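Local coordinates for tail fiber protein (Acinetobacter phage AM24, PDB 5W5P) that probably binds and degrades the capsular polysaccharide of Acinetobacter baumannii, as a trimeric phage tailspike built round a parallel beta-helix, at residues D20-K23 and S29-E32; D43-F48 and T96-K101; N479-L484 and S488-T493; Q522-E525 and A531-D534. All coordinates share one frame; numbering follows the deposited sequence.

Contact 1. Residues D20-K23 and S29-E32; sequences DLIK and SQQE
Ile-22 lies alongside Gln-30, the two side chains pointing the same way, with Ile-22 CB 3.6 Å from Gln-30 CB. The overlap sits at the start of helix 30-35, where Ser-29 is the N-cap and forms a capping box with Glu-32. The backbones join through one firm bond, Gln-30 N to Ile-22 O at 2.6 Å. Ser-29 CA also lies 3.2 Å from Ile-22 O, a CA-H...O contact, and Lys-23 is bridged to Ser-29 by a single beta bridge. At the other end, Asp-20 crosses Gln-31 at about a right angle, its OD2 3.8 Å from Gln-31 CB. Gln-31 then bends at chi2 (52°), and its amide goes to Asn-35 and to Asp-24 and Ser-25 of the third subunit. Gln-30 binds Asn-34 and also Asn-34 of the second subunit, whose strand pairs in parallel with Ile-22 and Lys-23, so the turn is built into the trimer interface. Within the box, Glu-32 N donates to Ser-29 OG at 3.2 Å, while Glu-32 OE1 takes both Ser-29 N, at 2.7 Å, and Ser-29 OG, at 3.0 Å.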
loop_
_atom_site.group_PDB
_atom_site.type_symbol
_atom_site.label_atom_id
_atom_site.label_comp_id
_atom_site.label_asym_id
_atom_site.label_seq_id
_atom_site.Cartn_x
_atom_site.Cartn_y
_atom_site.Cartn_z
ATOM N N ASP A 20 -1.011 -17.449 -70.338
ATOM C CA ASP A 20 -0.541 -18.829 -70.270
ATOM C C ASP A 20 0.473 -19.166 -71.356
ATOM O O ASP A 20 1.119 -20.216 -71.271
ATOM C CB ASP A 20 -1.724 -19.792 -70.354
ATOM C CG ASP A 20 -1.568 -20.983 -69.425
ATOM O OD1 ASP A 20 -0.618 -21.773 -69.622
ATOM O OD2 ASP A 20 -2.389 -21.120 -68.491
ATOM N N LEU A 21 0.631 -18.315 -72.362
ATOM C CA LEU A 21 1.602 -18.541 -73.423
ATOM C C LEU A 21 2.937 -17.864 -73.149
ATOM O O LEU A 21 3.842 -17.950 -73.984
ATOM C CB LEU A 21 1.043 -18.060 -74.767
ATOM C CG LEU A 21 0.199 -19.043 -75.583
ATOM C CD1 LEU A 21 -0.853 -19.754 -74.728
ATOM C CD2 LEU A 21 -0.456 -18.320 -76.745
ATOM N N ILE A 22 3.075 -17.191 -72.010
ATOM C CA ILE A 22 4.326 -16.570 -71.591
ATOM C C ILE A 22 4.936 -17.429 -70.489
ATOM O O ILE A 22 4.231 -17.857 -69.567
ATOM C CB ILE A 22 4.103 -15.126 -71.107
ATOM C CG1 ILE A 22 3.248 -14.350 -72.115
ATOM C CG2 ILE A 22 5.431 -14.433 -70.845
ATOM C CD1 ILE A 22 3.912 -14.157 -73.465
ATOM N N LYS A 23 6.240 -17.681 -70.585
ATOM C CA LYS A 23 6.950 -18.551 -69.658
ATOM C C LYS A 23 7.904 -17.731 -68.799
ATOM O O LYS A 23 8.713 -16.959 -69.324
ATOM C CB LYS A 23 7.725 -19.638 -70.406
ATOM C CG LYS A 23 8.483 -20.602 -69.498
ATOM C CD LYS A 23 9.486 -21.440 -70.285
ATOM C CE LYS A 23 9.637 -22.842 -69.701
ATOM N NZ LYS A 23 10.614 -23.653 -70.487
ATOM N N SER A 29 4.195 -20.755 -66.110
ATOM C CA SER A 29 3.650 -19.785 -67.046
ATOM C C SER A 29 3.408 -18.449 -66.355
ATOM O O SER A 29 3.334 -18.355 -65.125
ATOM C CB SER A 29 2.345 -20.299 -67.654
ATOM O OG SER A 29 1.277 -20.206 -66.728
ATOM N N GLN A 30 3.283 -17.397 -67.171
ATOM C CA GLN A 30 2.951 -16.085 -66.628
ATOM C C GLN A 30 1.598 -16.100 -65.938
ATOM O O GLN A 30 1.408 -15.408 -64.930
ATOM C CB GLN A 30 2.965 -15.028 -67.730
ATOM C CG GLN A 30 2.642 -13.625 -67.243
ATOM C CD GLN A 30 3.731 -13.057 -66.358
ATOM O OE1 GLN A 30 4.912 -13.127 -66.694
ATOM N NE2 GLN A 30 3.340 -12.492 -65.217
ATOM N N GLN A 31 0.648 -16.883 -66.455
ATOM C CA GLN A 31 -0.644 -16.999 -65.793
ATOM C C GLN A 31 -0.491 -17.527 -64.372
ATOM O O GLN A 31 -1.145 -17.033 -63.449
ATOM C CB GLN A 31 -1.577 -17.899 -66.601
ATOM C CG GLN A 31 -2.993 -17.943 -66.056
ATOM C CD GLN A 31 -3.575 -16.561 -65.850
ATOM O OE1 GLN A 31 -3.799 -15.818 -66.808
ATOM N NE2 GLN A 31 -3.820 -16.206 -64.595
ATOM N N GLU A 32 0.379 -18.523 -64.174
ATOM C CA GLU A 32 0.612 -19.042 -62.828
ATOM C C GLU A 32 1.309 -18.015 -61.941
ATOM O O GLU A 32 1.031 -17.944 -60.738
ATOM C CB GLU A 32 1.431 -20.331 -62.893
ATOM C CG GLU A 32 0.646 -21.541 -63.360
ATOM C CD GLU A 32 1.540 -22.626 -63.932
ATOM O OE1 GLU A 32 2.342 -22.322 -64.841
ATOM O OE2 GLU A 32 1.443 -23.783 -63.470
#

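Contact 2. Residues D43-F48 and T96-K101; sequences DDLRNF and TRWKRK
Leu-45 sets its CD1 methyl over one face of the Trp-98 indole, 3.6 Å from the centroid of the five-membered ring and only 15° off the ring normal, a CH-pi contact. Its other methyl, CD2, reaches the root of the ring, 3.7 Å from Trp-98 CB, and the leucine spans the indole from stem to centre. Thr-96 CG2 lies on the opposite face, offset toward the rim, and the indole is sandwiched between two methyl groups. Further along, Phe-48 CD2 approaches Trp-98 CZ2 at 3.7 Å; the two ring planes are inclined at 34°, and the tryptophan carbon comes in at the edge of the phenyl ring. Phe-48 swings its ring toward the indole with CG anti to the backbone N (chi1 177°). Behind this shell, Asn-47 bonds back to helix 42-46: its ND2 and backbone N both donate to Asp-43 O from opposite faces of its plane, ND2 at 2.6 Å. Val-57 touches both Leu-45 and Trp-98, while Val-59 and Leu-90 add to the packing round Leu-45. The arrangement is a small hydrophobic core, in which a short helix covers one face of the antiparallel sheet 56-59, 71-75, 97-100 and 89-91.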
loop_
_atom_site.group_PDB
_atom_site.type_symbol
_atom_site.label_atom_id
_atom_site.label_comp_id
_atom_site.label_asym_id
_atom_site.label_seq_id
_atom_site.Cartn_x
_atom_site.Cartn_y
_atom_site.Cartn_z
ATOM N N ASP A 43 -8.863 -21.812 -49.643
ATOM C CA ASP A 43 -8.996 -22.789 -50.718
ATOM C C ASP A 43 -8.157 -22.408 -51.932
ATOM O O ASP A 43 -7.623 -23.289 -52.616
ATOM C CB ASP A 43 -10.467 -22.944 -51.111
ATOM C CG ASP A 43 -10.708 -24.142 -52.012
ATOM O OD1 ASP A 43 -10.444 -25.282 -51.572
ATOM O OD2 ASP A 43 -11.163 -23.948 -53.164
ATOM N N ASP A 44 -8.026 -21.109 -52.214
ATOM C CA ASP A 44 -7.180 -20.680 -53.321
ATOM C C ASP A 44 -5.719 -21.026 -53.078
ATOM O O ASP A 44 -4.999 -21.359 -54.024
ATOM C CB ASP A 44 -7.332 -19.179 -53.552
ATOM C CG ASP A 44 -8.725 -18.799 -53.998
ATOM O OD1 ASP A 44 -9.426 -19.665 -54.564
ATOM O OD2 ASP A 44 -9.117 -17.633 -53.783
ATOM N N LEU A 45 -5.257 -20.952 -51.828
ATOM C CA LEU A 45 -3.874 -21.318 -51.542
ATOM C C LEU A 45 -3.661 -22.818 -51.692
ATOM O O LEU A 45 -2.690 -23.249 -52.326
ATOM C CB LEU A 45 -3.481 -20.855 -50.141
ATOM C CG LEU A 45 -2.053 -21.199 -49.711
ATOM C CD1 LEU A 45 -1.031 -20.369 -50.475
ATOM C CD2 LEU A 45 -1.889 -21.003 -48.215
ATOM N N ARG A 46 -4.563 -23.628 -51.129
ATOM C CA ARG A 46 -4.424 -25.080 -51.232
ATOM C C ARG A 46 -4.455 -25.552 -52.679
ATOM O O ARG A 46 -3.893 -26.606 -52.998
ATOM C CB ARG A 46 -5.525 -25.776 -50.429
ATOM C CG ARG A 46 -5.365 -25.654 -48.918
ATOM C CD ARG A 46 -6.312 -26.590 -48.182
ATOM N NE ARG A 46 -6.198 -26.442 -46.739
ATOM C CZ ARG A 46 -7.038 -25.729 -45.994
ATOM N NH1 ARG A 46 -8.060 -25.101 -46.559
ATOM N NH2 ARG A 46 -6.858 -25.643 -44.685
ATOM N N ASN A 47 -5.104 -24.799 -53.565
ATOM C CA ASN A 47 -5.130 -25.133 -54.983
ATOM C C ASN A 47 -3.995 -24.487 -55.764
ATOM O O ASN A 47 -3.845 -24.766 -56.958
ATOM C CB ASN A 47 -6.472 -24.721 -55.597
ATOM C CG ASN A 47 -7.600 -25.646 -55.199
ATOM O OD1 ASN A 47 -8.022 -26.498 -55.978
ATOM N ND2 ASN A 47 -8.084 -25.496 -53.974
ATOM N N PHE A 48 -3.198 -23.638 -55.122
ATOM C CA PHE A 48 -2.104 -22.938 -55.775
ATOM C C PHE A 48 -0.809 -23.726 -55.627
ATOM O O PHE A 48 -0.541 -24.318 -54.576
ATOM C CB PHE A 48 -1.950 -21.541 -55.171
ATOM C CG PHE A 48 -0.796 -20.758 -55.726
ATOM C CD1 PHE A 48 -0.816 -20.298 -57.034
ATOM C CD2 PHE A 48 0.301 -20.462 -54.933
ATOM C CE1 PHE A 48 0.242 -19.567 -57.544
ATOM C CE2 PHE A 48 1.363 -19.729 -55.436
ATOM C CZ PHE A 48 1.333 -19.280 -56.742
ATOM N N THR A 96 2.409 -29.170 -51.081
ATOM C CA THR A 96 3.200 -28.075 -50.540
ATOM C C THR A 96 2.707 -27.696 -49.151
ATOM O O THR A 96 1.512 -27.449 -48.949
ATOM C CB THR A 96 3.131 -26.860 -51.465
ATOM O OG1 THR A 96 3.776 -27.162 -52.710
ATOM C CG2 THR A 96 3.815 -25.667 -50.823
ATOM N N ARG A 97 3.630 -27.650 -48.192
ATOM C CA ARG A 97 3.321 -27.192 -46.840
ATOM C C ARG A 97 3.508 -25.683 -46.794
ATOM O O ARG A 97 4.636 -25.184 -46.778
ATOM C CB ARG A 97 4.195 -27.896 -45.811
ATOM C CG ARG A 97 3.522 -29.096 -45.179
ATOM C CD ARG A 97 3.695 -30.328 -46.058
ATOM N NE ARG A 97 2.924 -31.467 -45.568
ATOM C CZ ARG A 97 2.539 -32.488 -46.324
ATOM N NH1 ARG A 97 2.846 -32.514 -47.614
ATOM N NH2 ARG A 97 1.848 -33.482 -45.787
ATOM N N TRP A 98 2.391 -24.958 -46.783
ATOM C CA TRP A 98 2.390 -23.514 -46.592
ATOM C C TRP A 98 2.341 -23.203 -45.099
ATOM O O TRP A 98 1.488 -23.725 -44.374
ATOM C CB TRP A 98 1.195 -22.876 -47.308
ATOM C CG TRP A 98 1.232 -23.009 -48.815
ATOM C CD1 TRP A 98 0.613 -23.963 -49.573
ATOM C CD2 TRP A 98 1.922 -22.153 -49.737
ATOM N NE1 TRP A 98 0.881 -23.757 -50.903
ATOM C CE2 TRP A 98 1.679 -22.650 -51.030
ATOM C CE3 TRP A 98 2.718 -21.014 -49.592
ATOM C CZ2 TRP A 98 2.204 -22.049 -52.172
ATOM C CZ3 TRP A 98 3.240 -20.420 -50.730
ATOM C CH2 TRP A 98 2.982 -20.937 -51.998
ATOM N N LYS A 99 3.256 -22.356 -44.640
ATOM C CA LYS A 99 3.337 -21.981 -43.234
ATOM C C LYS A 99 3.197 -20.474 -43.092
ATOM O O LYS A 99 3.854 -19.709 -43.803
ATOM C CB LYS A 99 4.648 -22.462 -42.600
ATOM C CG LYS A 99 4.915 -23.916 -42.886
ATOM C CD LYS A 99 6.151 -24.466 -42.209
ATOM C CE LYS A 99 5.996 -25.971 -42.016
ATOM N NZ LYS A 99 7.323 -26.617 -41.833
ATOM N N ARG A 100 2.339 -20.059 -42.171
ATOM C CA ARG A 100 2.101 -18.643 -41.934
ATOM C C ARG A 100 3.341 -17.990 -41.342
ATOM O O ARG A 100 4.009 -18.558 -40.472
ATOM C CB ARG A 100 0.903 -18.460 -40.995
ATOM C CG ARG A 100 0.576 -17.023 -40.643
ATOM C CD ARG A 100 -0.486 -16.957 -39.545
ATOM N NE ARG A 100 -1.734 -17.611 -39.934
ATOM C CZ ARG A 100 -2.721 -17.004 -40.582
ATOM N NH1 ARG A 100 -2.605 -15.728 -40.918
ATOM N NH2 ARG A 100 -3.825 -17.668 -40.891
ATOM N N LYS A 101 3.655 -16.796 -41.834
ATOM C CA LYS A 101 4.734 -15.985 -41.284
ATOM C C LYS A 101 4.167 -15.190 -40.115
ATOM O O LYS A 101 3.311 -14.321 -40.309
ATOM C CB LYS A 101 5.314 -15.055 -42.346
ATOM C CG LYS A 101 5.812 -15.754 -43.608
ATOM C CD LYS A 101 7.330 -15.817 -43.640
ATOM C CE LYS A 101 7.862 -15.656 -45.056
ATOM N NZ LYS A 101 9.348 -15.597 -45.067
#

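Contact 3. Residues N479-L484 and S488-T493; sequences NLISNL and SSRACT
The guanidinium of Arg-490 meets the carbonyl oxygen of Leu-484 at its edge and in its plane, gripping that one atom side-on with two nitrogens. Arg-490 NH2 supplies the shorter and straighter bond, 3.0 Å to Leu-484 O with 152° at the hydrogen. The bond from Arg-490 NE is longer, 3.3 Å to the same Leu-484 O, and more bent. Both donors come from the same face of the carbonyl plane, NE standing well above it and NH2 tilted only 20°. Two bonds in the plane of the group should fix the rotation of the guanidinium. Ile-481 O is also near this edge, and it lies 3.2 Å from Arg-490 CD.

The arginine spans the gap because its chain is extended from CG to NE, with CG beside the backbone N (chi1 -55°), running alongside the weakly bonded helix of about 479-483 to the Leu-484 carbonyl. Helix and loop together connect strand 470-477 of one antiparallel sheet to strand 492-503 of another, in the C-terminal domain beyond the parallel beta-helix.

Van der Waals contacts flank the grip. Ile-481 CG2 packs against Arg-490 CB at 3.6 Å, and Leu-484 CD1 sits 3.5 Å from Ser-489 O. Val-535 touches both Ile-481 and Arg-490, bringing strand 535-546 up to the joint, while Gln-441 of the third subunit packs on Leu-484. Deeper toward the sheet, the CD1 methyl of Ile-481 comes to 4.4 Å from the sulfur, SG, of Cys-492.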
loop_
_atom_site.group_PDB
_atom_site.type_symbol
_atom_site.label_atom_id
_atom_site.label_comp_id
_atom_site.label_asym_id
_atom_site.label_seq_id
_atom_site.Cartn_x
_atom_site.Cartn_y
_atom_site.Cartn_z
ATOM N N ASN A 479 10.510 25.533 31.502
ATOM C CA ASN A 479 10.962 26.581 30.592
ATOM C C ASN A 479 10.242 26.515 29.250
ATOM O O ASN A 479 9.984 27.549 28.626
ATOM C CB ASN A 479 12.475 26.484 30.395
ATOM C CG ASN A 479 12.896 25.217 29.663
ATOM O OD1 ASN A 479 12.414 24.124 29.963
ATOM N ND2 ASN A 479 13.795 25.360 28.694
ATOM N N LEU A 480 9.912 25.310 28.787
ATOM C CA LEU A 480 9.198 25.182 27.522
ATOM C C LEU A 480 7.709 25.476 27.675
ATOM O O LEU A 480 7.072 25.918 26.713
ATOM C CB LEU A 480 9.426 23.788 26.936
ATOM C CG LEU A 480 10.911 23.501 26.693
ATOM C CD1 LEU A 480 11.116 22.148 26.059
ATOM C CD2 LEU A 480 11.548 24.595 25.842
ATOM N N ILE A 481 7.143 25.250 28.865
ATOM C CA ILE A 481 5.779 25.699 29.133
ATOM C C ILE A 481 5.693 27.214 29.013
ATOM O O ILE A 481 4.790 27.754 28.362
ATOM C CB ILE A 481 5.311 25.223 30.519
ATOM C CG1 ILE A 481 5.331 23.698 30.606
ATOM C CG2 ILE A 481 3.914 25.741 30.812
ATOM C CD1 ILE A 481 4.848 23.175 31.949
ATOM N N SER A 482 6.635 27.924 29.644
ATOM C CA SER A 482 6.671 29.379 29.548
ATOM C C SER A 482 6.911 29.865 28.124
ATOM O O SER A 482 6.516 30.988 27.792
ATOM C CB SER A 482 7.753 29.942 30.470
ATOM O OG SER A 482 7.530 29.552 31.813
ATOM N N ASN A 483 7.541 29.046 27.278
ATOM C CA ASN A 483 7.835 29.457 25.910
ATOM C C ASN A 483 6.599 29.465 25.019
ATOM O O ASN A 483 6.612 30.130 23.979
ATOM C CB ASN A 483 8.902 28.543 25.309
ATOM C CG ASN A 483 10.296 29.127 25.417
ATOM O OD1 ASN A 483 10.967 29.348 24.407
ATOM N ND2 ASN A 483 10.736 29.394 26.645
ATOM N N LEU A 484 5.540 28.746 25.394
ATOM C CA LEU A 484 4.328 28.714 24.585
ATOM C C LEU A 484 3.726 30.109 24.457
ATOM O O LEU A 484 3.789 30.925 25.381
ATOM C CB LEU A 484 3.302 27.758 25.195
ATOM C CG LEU A 484 3.779 26.316 25.364
ATOM C CD1 LEU A 484 2.681 25.453 25.969
ATOM C CD2 LEU A 484 4.238 25.754 24.033
ATOM N N SER A 488 -3.542 29.939 27.548
ATOM C CA SER A 488 -4.413 28.789 27.757
ATOM C C SER A 488 -3.742 27.458 27.433
ATOM O O SER A 488 -4.259 26.413 27.839
ATOM C CB SER A 488 -5.687 28.943 26.926
ATOM O OG SER A 488 -5.381 29.237 25.574
ATOM N N SER A 489 -2.610 27.465 26.731
ATOM C CA SER A 489 -1.915 26.230 26.392
ATOM C C SER A 489 -0.952 25.753 27.471
ATOM O O SER A 489 -0.458 24.625 27.375
ATOM C CB SER A 489 -1.132 26.395 25.083
ATOM O OG SER A 489 -1.839 27.191 24.158
ATOM N N ARG A 490 -0.675 26.571 28.488
ATOM C CA ARG A 490 0.442 26.279 29.380
ATOM C C ARG A 490 0.074 25.276 30.467
ATOM O O ARG A 490 0.798 24.300 30.685
ATOM C CB ARG A 490 0.960 27.575 30.001
ATOM C CG ARG A 490 1.338 28.627 28.975
ATOM C CD ARG A 490 2.403 29.568 29.499
ATOM N NE ARG A 490 2.784 30.558 28.497
ATOM C CZ ARG A 490 2.473 31.850 28.568
ATOM N NH1 ARG A 490 1.775 32.313 29.597
ATOM N NH2 ARG A 490 2.859 32.679 27.607
ATOM N N ALA A 491 -1.045 25.499 31.155
ATOM C CA ALA A 491 -1.375 24.718 32.342
ATOM C C ALA A 491 -1.557 23.241 32.008
ATOM O O ALA A 491 -1.975 22.871 30.907
ATOM C CB ALA A 491 -2.644 25.261 33.001
ATOM N N CYS A 492 -1.241 22.393 32.983
ATOM C CA CYS A 492 -1.410 20.952 32.852
ATOM C C CYS A 492 -1.259 20.325 34.230
ATOM O O CYS A 492 -0.851 20.978 35.194
ATOM C CB CYS A 492 -0.405 20.351 31.865
ATOM S SG CYS A 492 1.328 20.601 32.322
ATOM N N THR A 493 -1.616 19.047 34.312
ATOM C CA THR A 493 -1.365 18.226 35.484
ATOM C C THR A 493 -0.652 16.957 35.039
ATOM O O THR A 493 -0.618 16.631 33.847
ATOM C CB THR A 493 -2.659 17.885 36.233
ATOM O OG1 THR A 493 -3.592 17.260 35.343
ATOM C CG2 THR A 493 -3.277 19.149 36.803
#

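Contact 4. Residues Q522-E525 and A531-D534; sequences QGSE and ATTD
Ser-524 N, Thr-532 O and Asp-534 O grip one water between the two segments: it accepts from Ser-524 N at 2.7 Å and donates to Thr-532 O and Asp-534 O, each oxygen 2.6 Å from the water. The backbone of Ser-524 is thereby linked to two carbonyls of the opposing segment that its own N-H does not meet directly; Asp-534 O, for one, stays 4.4 Å from Ser-524 N.

A direct bond runs beside the water: Thr-532 N donates to Ser-524 OG at 3.2 Å, in an almost straight bond, 175° at the hydrogen. Ser-524 OG stands beside its own backbone N (chi1 -51°), and the hydroxyl and the water-bound N-H both serve the same stretch of loop. This OG also hydrogen-bonds Ile-552 O of the second subunit, which carries the junction into the interface. Thr-532 CG2 closes against Ser-524 OG, 3.3 Å away, and the CB atoms of Ala-531 and Ser-524 face each other.

Each segment is also braced from within. Thr-532 OG1 accepts from Asp-534 N, an ST turn that curls residues 532-534 and probably helps to place the two carbonyls the water binds. On the other segment, Gln-522 NE2 bonds both Glu-525 OE1, on its anti lone pair, and Gly-523 O, tying residues 522-525 together.

The whole forms the base of the loop between antiparallel neighbours 509-523 and 535-546, where Gln-522 still pairs with Tyr-536 and Gln-487, from the loop before strand 492-503, packs on Ser-524 and Ala-531.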
loop_
_atom_site.group_PDB
_atom_site.type_symbol
_atom_site.label_atom_id
_atom_site.label_comp_id
_atom_site.label_asym_id
_atom_site.label_seq_id
_atom_site.Cartn_x
_atom_site.Cartn_y
_atom_site.Cartn_z
ATOM N N GLN A 522 0.333 25.876 36.731
ATOM C CA GLN A 522 -0.554 26.976 36.369
ATOM C C GLN A 522 0.168 28.307 36.541
ATOM O O GLN A 522 0.852 28.527 37.545
ATOM C CB GLN A 522 -1.836 26.963 37.213
ATOM C CG GLN A 522 -2.751 28.181 37.021
ATOM C CD GLN A 522 -3.555 28.132 35.721
ATOM O OE1 GLN A 522 -4.198 27.125 35.406
ATOM N NE2 GLN A 522 -3.524 29.226 34.964
ATOM N N GLY A 523 -0.003 29.191 35.558
ATOM C CA GLY A 523 0.523 30.536 35.588
ATOM C C GLY A 523 -0.579 31.554 35.351
ATOM O O GLY A 523 -1.740 31.351 35.717
ATOM N N SER A 524 -0.194 32.663 34.726
ATOM C CA SER A 524 -1.158 33.702 34.391
ATOM C C SER A 524 -2.063 33.233 33.256
ATOM O O SER A 524 -1.584 32.754 32.223
ATOM C CB SER A 524 -0.431 34.987 33.997
ATOM O OG SER A 524 0.528 35.349 34.977
ATOM N N GLU A 525 -3.375 33.373 33.447
ATOM C CA GLU A 525 -4.360 32.946 32.458
ATOM C C GLU A 525 -5.531 33.914 32.486
ATOM O O GLU A 525 -6.161 34.097 33.533
ATOM C CB GLU A 525 -4.837 31.518 32.735
ATOM C CG GLU A 525 -5.708 30.926 31.645
ATOM C CD GLU A 525 -5.579 29.416 31.556
ATOM O OE1 GLU A 525 -4.867 28.832 32.401
ATOM O OE2 GLU A 525 -6.184 28.816 30.641
ATOM N N ALA A 531 0.675 40.287 33.446
ATOM C CA ALA A 531 0.842 38.850 33.292
ATOM C C ALA A 531 2.316 38.485 33.168
ATOM O O ALA A 531 3.136 39.264 32.676
ATOM C CB ALA A 531 0.072 38.347 32.071
ATOM N N THR A 532 2.649 37.284 33.625
ATOM C CA THR A 532 4.007 36.771 33.549
ATOM C C THR A 532 4.008 35.444 32.806
ATOM O O THR A 532 2.992 34.747 32.735
ATOM C CB THR A 532 4.620 36.577 34.941
ATOM O OG1 THR A 532 5.912 35.969 34.812
ATOM C CG2 THR A 532 3.733 35.677 35.778
ATOM N N THR A 533 5.174 35.098 32.255
ATOM C CA THR A 533 5.343 33.810 31.595
ATOM C C THR A 533 5.662 32.686 32.570
ATOM O O THR A 533 5.540 31.514 32.199
ATOM C CB THR A 533 6.455 33.880 30.548
ATOM O OG1 THR A 533 7.700 34.179 31.193
ATOM C CG2 THR A 533 6.149 34.941 29.502
ATOM N N ASP A 534 6.083 33.011 33.793
ATOM C CA ASP A 534 6.402 31.980 34.770
ATOM C C ASP A 534 5.166 31.146 35.083
ATOM O O ASP A 534 4.056 31.669 35.200
ATOM C CB ASP A 534 6.943 32.606 36.060
ATOM C CG ASP A 534 8.186 33.452 35.832
ATOM O OD1 ASP A 534 8.874 33.253 34.810
ATOM O OD2 ASP A 534 8.478 34.316 36.685
HETATM O O HOH W 1 2.211 32.407 33.541
#

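In the fold
From the N terminus, contact 1 closes a short loop between strand 22-23 and helix 30-35, and helix 42-46 is the next helix in the chain. There contact 2 closes a much longer loop, bringing that helix onto the sheet containing strand 97-100; contacts 1 and 2 touch where Glu-32 O meets Phe-48 CE1. The parallel beta-helix follows, and contacts 3 and 4 lie beyond it, on the opposite side of the chain's centre, with contacts 1 and 4 about 115 Å apart between centres. The four loops run in series, without nesting or crossing. Contacts 3 and 4 close short loops on neighbouring strands 492-503 and 509-523, joined by a probable hydrogen bond from Ser-482 to Thr-533.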